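Local coordinates for protein anthranilate synthase component I (Streptococcus pneumoniae serotype 4, PDB 5KCK) that serves as one component of a synthase, a mixed alpha-beta protein in which a long antiparallel sheet joins the N-terminal region to the family's larger C-terminal region, at residues 88-100 against 386-399. Sequence-based numbering, arbitrary orientation.
Sequences PFGGGAIGFVGYD and KRGVYAGAIGYLSA
Arg387 lies across one face of the Tyr99 ring where two antiparallel strands, 92-97 and 393-398, give way to loops. Tyr99 CB sits 3.3 Å from Tyr390 O, and CG is anti to the backbone N (chi1 171°), which turns one ring face to Arg387 and the CD2 edge to Ala391. CD2 is 3.5 Å from Ala391 O and nearly as close to its CB; residues 389-392 make a type II turn, Gly392 N bonded to Val389 O, leading into strand 393-398. CD1 and CE1 lie against Arg387 CD, which sits 3.6 Å from the ring centroid in a CH-pi contact. Farther out, CE2 meets Arg387 NH1 at 3.4 Å, then CZ, and finally OH at 3.9 Å from NH1; the guanidinium, turned 56° from the ring, makes an off-centre cation-pi contact. Tyr99 N donates to Gly388 O, and Gly388 N to the side-chain Asp100 OD2 (2.9 Å). Val367 O and Glu383 hold the guanidinium, and Tyr380 OH holds Asp100 OD1.

Paired bonds at Val97–Ala393, Gly95–Gly395 and Ala93–Leu397 form a ladder that continues through the corner at Gly395, all six bonds made. Phe96 offers a ring face to Val389 CG2. Phe89 and Tyr396 form an offset edge-to-face pair, Phe89 supplying the edge, with planes at 78°.

The ladder joins the two sequence regions in one sheet, strand 121-126 flanking 92-97 and strand 403-407 flanking 393-398. Phe96 and Ile394 pack on Ile252 of strand 250-254, Ile94 and Tyr396 reach Val27 and Leu29 of the second subunit, and Tyr99 rests on Met376 and Ile379 of helix 372-382.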
loop_
_atom_site.group_PDB
_atom_site.type_symbol
_atom_site.label_atom_id
_atom_site.label_comp_id
_atom_site.label_asym_id
_atom_site.label_seq_id
_atom_site.Cartn_x
_atom_site.Cartn_y
_atom_site.Cartn_z
ATOM N N PRO A 88 9.288 14.322 5.828
ATOM C CA PRO A 88 9.575 14.955 4.523
ATOM C C PRO A 88 9.365 16.465 4.486
ATOM O O PRO A 88 10.165 17.182 3.861
ATOM C CB PRO A 88 8.613 14.226 3.570
ATOM C CG PRO A 88 7.577 13.589 4.464
ATOM C CD PRO A 88 8.331 13.213 5.696
ATOM N N PHE A 89 8.316 16.973 5.138
ATOM C CA PHE A 89 7.976 18.394 5.063
ATOM C C PHE A 89 8.484 19.163 6.281
ATOM O O PHE A 89 9.255 20.114 6.135
ATOM C CB PHE A 89 6.456 18.555 4.876
ATOM C CG PHE A 89 5.953 19.977 5.000
ATOM C CD1 PHE A 89 6.376 20.967 4.120
ATOM C CD2 PHE A 89 5.028 20.311 5.980
ATOM C CE1 PHE A 89 5.903 22.275 4.240
ATOM C CE2 PHE A 89 4.544 21.608 6.096
ATOM C CZ PHE A 89 4.990 22.592 5.225
ATOM N N GLY A 90 8.084 18.763 7.484
ATOM C CA GLY A 90 8.604 19.431 8.673
ATOM C C GLY A 90 8.257 20.901 8.829
ATOM O O GLY A 90 8.946 21.620 9.564
ATOM N N GLY A 91 7.203 21.373 8.182
ATOM C CA GLY A 91 6.901 22.797 8.307
ATOM C C GLY A 91 7.487 23.606 7.168
ATOM O O GLY A 91 8.503 23.249 6.562
ATOM N N GLY A 92 6.826 24.723 6.868
ATOM C CA GLY A 92 7.215 25.545 5.740
ATOM C C GLY A 92 6.056 25.956 4.844
ATOM O O GLY A 92 4.920 26.064 5.311
ATOM N N ALA A 93 6.333 26.197 3.560
ATOM C CA ALA A 93 5.361 26.741 2.620
ATOM C C ALA A 93 4.837 25.660 1.687
ATOM O O ALA A 93 5.589 24.793 1.235
ATOM C CB ALA A 93 5.975 27.864 1.783
ATOM N N ILE A 94 3.542 25.722 1.395
ATOM C CA ILE A 94 2.895 24.837 0.434
ATOM C C ILE A 94 2.107 25.717 -0.523
ATOM O O ILE A 94 1.391 26.627 -0.085
ATOM C CB ILE A 94 1.989 23.806 1.139
ATOM C CG1 ILE A 94 2.830 22.947 2.095
ATOM C CG2 ILE A 94 1.224 22.931 0.126
ATOM C CD1 ILE A 94 2.019 21.998 2.932
ATOM N N GLY A 95 2.265 25.475 -1.824
ATOM C CA GLY A 95 1.663 26.350 -2.823
ATOM C C GLY A 95 2.249 26.088 -4.194
ATOM O O GLY A 95 2.717 24.985 -4.479
ATOM N N PHE A 96 2.214 27.115 -5.044
ATOM C CA PHE A 96 2.668 26.976 -6.423
ATOM C C PHE A 96 3.391 28.231 -6.893
ATOM O O PHE A 96 3.245 29.324 -6.338
ATOM C CB PHE A 96 1.512 26.697 -7.395
ATOM C CG PHE A 96 0.606 27.865 -7.599
ATOM C CD1 PHE A 96 -0.484 28.060 -6.766
ATOM C CD2 PHE A 96 0.843 28.783 -8.607
ATOM C CE1 PHE A 96 -1.325 29.143 -6.943
ATOM C CE2 PHE A 96 0.004 29.867 -8.785
ATOM C CZ PHE A 96 -1.079 30.048 -7.947
ATOM N N VAL A 97 4.138 28.047 -7.973
ATOM C CA VAL A 97 4.788 29.116 -8.715
ATOM C C VAL A 97 4.271 29.025 -10.145
ATOM O O VAL A 97 4.430 27.991 -10.808
ATOM C CB VAL A 97 6.319 28.987 -8.656
ATOM C CG1 VAL A 97 6.987 30.011 -9.531
ATOM C CG2 VAL A 97 6.789 29.148 -7.224
ATOM N N GLY A 98 3.610 30.081 -10.604
ATOM C CA GLY A 98 3.044 30.062 -11.936
ATOM C C GLY A 98 4.113 30.098 -13.012
ATOM O O GLY A 98 5.232 30.562 -12.804
ATOM N N TYR A 99 3.749 29.582 -14.186
ATOM C CA TYR A 99 4.648 29.606 -15.335
ATOM C C TYR A 99 5.208 30.999 -15.568
ATOM O O TYR A 99 6.401 31.161 -15.852
ATOM C CB TYR A 99 3.888 29.111 -16.563
ATOM C CG TYR A 99 4.588 29.268 -17.895
ATOM C CD1 TYR A 99 4.437 30.435 -18.652
ATOM C CD2 TYR A 99 5.348 28.238 -18.422
ATOM C CE1 TYR A 99 5.058 30.579 -19.890
ATOM C CE2 TYR A 99 5.960 28.363 -19.658
ATOM C CZ TYR A 99 5.818 29.534 -20.385
ATOM O OH TYR A 99 6.435 29.654 -21.603
ATOM N N ASP A 100 4.367 32.020 -15.404
ATOM C CA ASP A 100 4.729 33.383 -15.763
ATOM C C ASP A 100 5.697 34.031 -14.785
ATOM O O ASP A 100 6.206 35.118 -15.078
ATOM C CB ASP A 100 3.453 34.201 -15.902
ATOM C CG ASP A 100 2.497 33.583 -16.907
ATOM O OD1 ASP A 100 2.657 33.864 -18.108
ATOM O OD2 ASP A 100 1.622 32.783 -16.502
ATOM N N LYS A 386 -2.806 33.777 -20.974
ATOM C CA LYS A 386 -1.744 33.571 -19.999
ATOM C C LYS A 386 -1.842 32.164 -19.418
ATOM O O LYS A 386 -2.931 31.687 -19.088
ATOM C CB LYS A 386 -1.856 34.616 -18.890
ATOM C CG LYS A 386 -0.834 34.499 -17.786
ATOM C CD LYS A 386 -0.998 35.658 -16.821
ATOM C CE LYS A 386 -0.009 35.566 -15.674
ATOM N NZ LYS A 386 -0.403 36.504 -14.584
ATOM N N ARG A 387 -0.695 31.492 -19.312
ATOM C CA ARG A 387 -0.697 30.106 -18.849
ATOM C C ARG A 387 -1.089 30.004 -17.383
ATOM O O ARG A 387 -1.885 29.133 -17.011
ATOM C CB ARG A 387 0.671 29.464 -19.093
ATOM C CG ARG A 387 0.847 29.059 -20.543
ATOM C CD ARG A 387 2.185 28.428 -20.822
ATOM N NE ARG A 387 2.150 27.776 -22.127
ATOM C CZ ARG A 387 3.040 26.881 -22.528
ATOM N NH1 ARG A 387 4.037 26.540 -21.720
ATOM N NH2 ARG A 387 2.931 26.328 -23.729
ATOM N N GLY A 388 -0.548 30.876 -16.536
ATOM C CA GLY A 388 -0.930 30.846 -15.129
ATOM C C GLY A 388 -0.332 29.649 -14.419
ATOM O O GLY A 388 0.879 29.396 -14.487
ATOM N N VAL A 389 -1.189 28.901 -13.714
ATOM C CA VAL A 389 -0.719 27.733 -12.964
ATOM C C VAL A 389 -0.123 26.696 -13.909
ATOM O O VAL A 389 0.951 26.139 -13.649
ATOM C CB VAL A 389 -1.858 27.128 -12.125
ATOM C CG1 VAL A 389 -1.431 25.764 -11.557
ATOM C CG2 VAL A 389 -2.269 28.083 -11.002
ATOM N N TYR A 390 -0.818 26.414 -15.012
ATOM C CA TYR A 390 -0.350 25.420 -15.969
ATOM C C TYR A 390 1.097 25.685 -16.368
ATOM O O TYR A 390 1.466 26.820 -16.686
ATOM C CB TYR A 390 -1.234 25.422 -17.220
ATOM C CG TYR A 390 -0.614 24.640 -18.364
ATOM C CD1 TYR A 390 -0.620 23.257 -18.354
ATOM C CD2 TYR A 390 -0.006 25.280 -19.435
ATOM C CE1 TYR A 390 -0.060 22.529 -19.378
ATOM C CE2 TYR A 390 0.566 24.550 -20.472
ATOM C CZ TYR A 390 0.533 23.171 -20.430
ATOM O OH TYR A 390 1.090 22.409 -21.433
ATOM N N ALA A 391 1.907 24.622 -16.343
ATOM C CA ALA A 391 3.311 24.599 -16.756
ATOM C C ALA A 391 4.230 25.322 -15.780
ATOM O O ALA A 391 5.382 25.615 -16.127
ATOM C CB ALA A 391 3.513 25.181 -18.163
ATOM N N GLY A 392 3.748 25.646 -14.583
ATOM C CA GLY A 392 4.608 26.147 -13.529
ATOM C C GLY A 392 5.066 25.018 -12.624
ATOM O O GLY A 392 5.339 23.913 -13.107
ATOM N N ALA A 393 5.109 25.269 -11.314
ATOM C CA ALA A 393 5.671 24.345 -10.339
ATOM C C ALA A 393 4.791 24.324 -9.097
ATOM O O ALA A 393 4.384 25.379 -8.605
ATOM C CB ALA A 393 7.108 24.736 -9.954
ATOM N N ILE A 394 4.523 23.121 -8.583
ATOM C CA ILE A 394 3.614 22.916 -7.462
ATOM C C ILE A 394 4.285 22.008 -6.443
ATOM O O ILE A 394 4.835 20.959 -6.804
ATOM C CB ILE A 394 2.272 22.304 -7.919
ATOM C CG1 ILE A 394 1.584 23.205 -8.939
ATOM C CG2 ILE A 394 1.335 22.097 -6.748
ATOM C CD1 ILE A 394 0.236 22.671 -9.399
ATOM N N GLY A 395 4.218 22.389 -5.173
ATOM C CA GLY A 395 4.746 21.533 -4.132
ATOM C C GLY A 395 5.003 22.275 -2.840
ATOM O O GLY A 395 4.163 23.080 -2.435
ATOM N N TYR A 396 6.145 22.027 -2.187
ATOM C CA TYR A 396 6.434 22.654 -0.901
ATOM C C TYR A 396 7.874 23.156 -0.842
ATOM O O TYR A 396 8.758 22.689 -1.567
ATOM C CB TYR A 396 6.182 21.697 0.281
ATOM C CG TYR A 396 7.128 20.509 0.357
ATOM C CD1 TYR A 396 8.388 20.619 0.961
ATOM C CD2 TYR A 396 6.758 19.270 -0.159
ATOM C CE1 TYR A 396 9.254 19.524 1.024
ATOM C CE2 TYR A 396 7.610 18.169 -0.093
ATOM C CZ TYR A 396 8.854 18.305 0.496
ATOM O OH TYR A 396 9.680 17.218 0.558
ATOM N N LEU A 397 8.093 24.118 0.052
ATOM C CA LEU A 397 9.420 24.555 0.481
ATOM C C LEU A 397 9.484 24.378 1.996
ATOM O O LEU A 397 8.775 25.065 2.741
ATOM C CB LEU A 397 9.687 26.006 0.085
ATOM C CG LEU A 397 10.970 26.635 0.639
ATOM C CD1 LEU A 397 12.216 26.064 -0.067
ATOM C CD2 LEU A 397 10.906 28.154 0.505
ATOM N N SER A 398 10.315 23.451 2.448
ATOM C CA SER A 398 10.396 23.150 3.865
ATOM C C SER A 398 11.246 24.180 4.601
ATOM O O SER A 398 12.182 24.764 4.047
ATOM C CB SER A 398 10.974 21.759 4.083
ATOM O OG SER A 398 11.098 21.491 5.462
ATOM N N ALA A 399 10.908 24.386 5.876
ATOM C CA ALA A 399 11.687 25.267 6.741
ATOM C C ALA A 399 13.150 24.843 6.834
ATOM O O ALA A 399 14.019 25.675 7.124
ATOM C CB ALA A 399 11.061 25.302 8.133
HETATM O O HOH W 1 12.296 18.861 5.339
#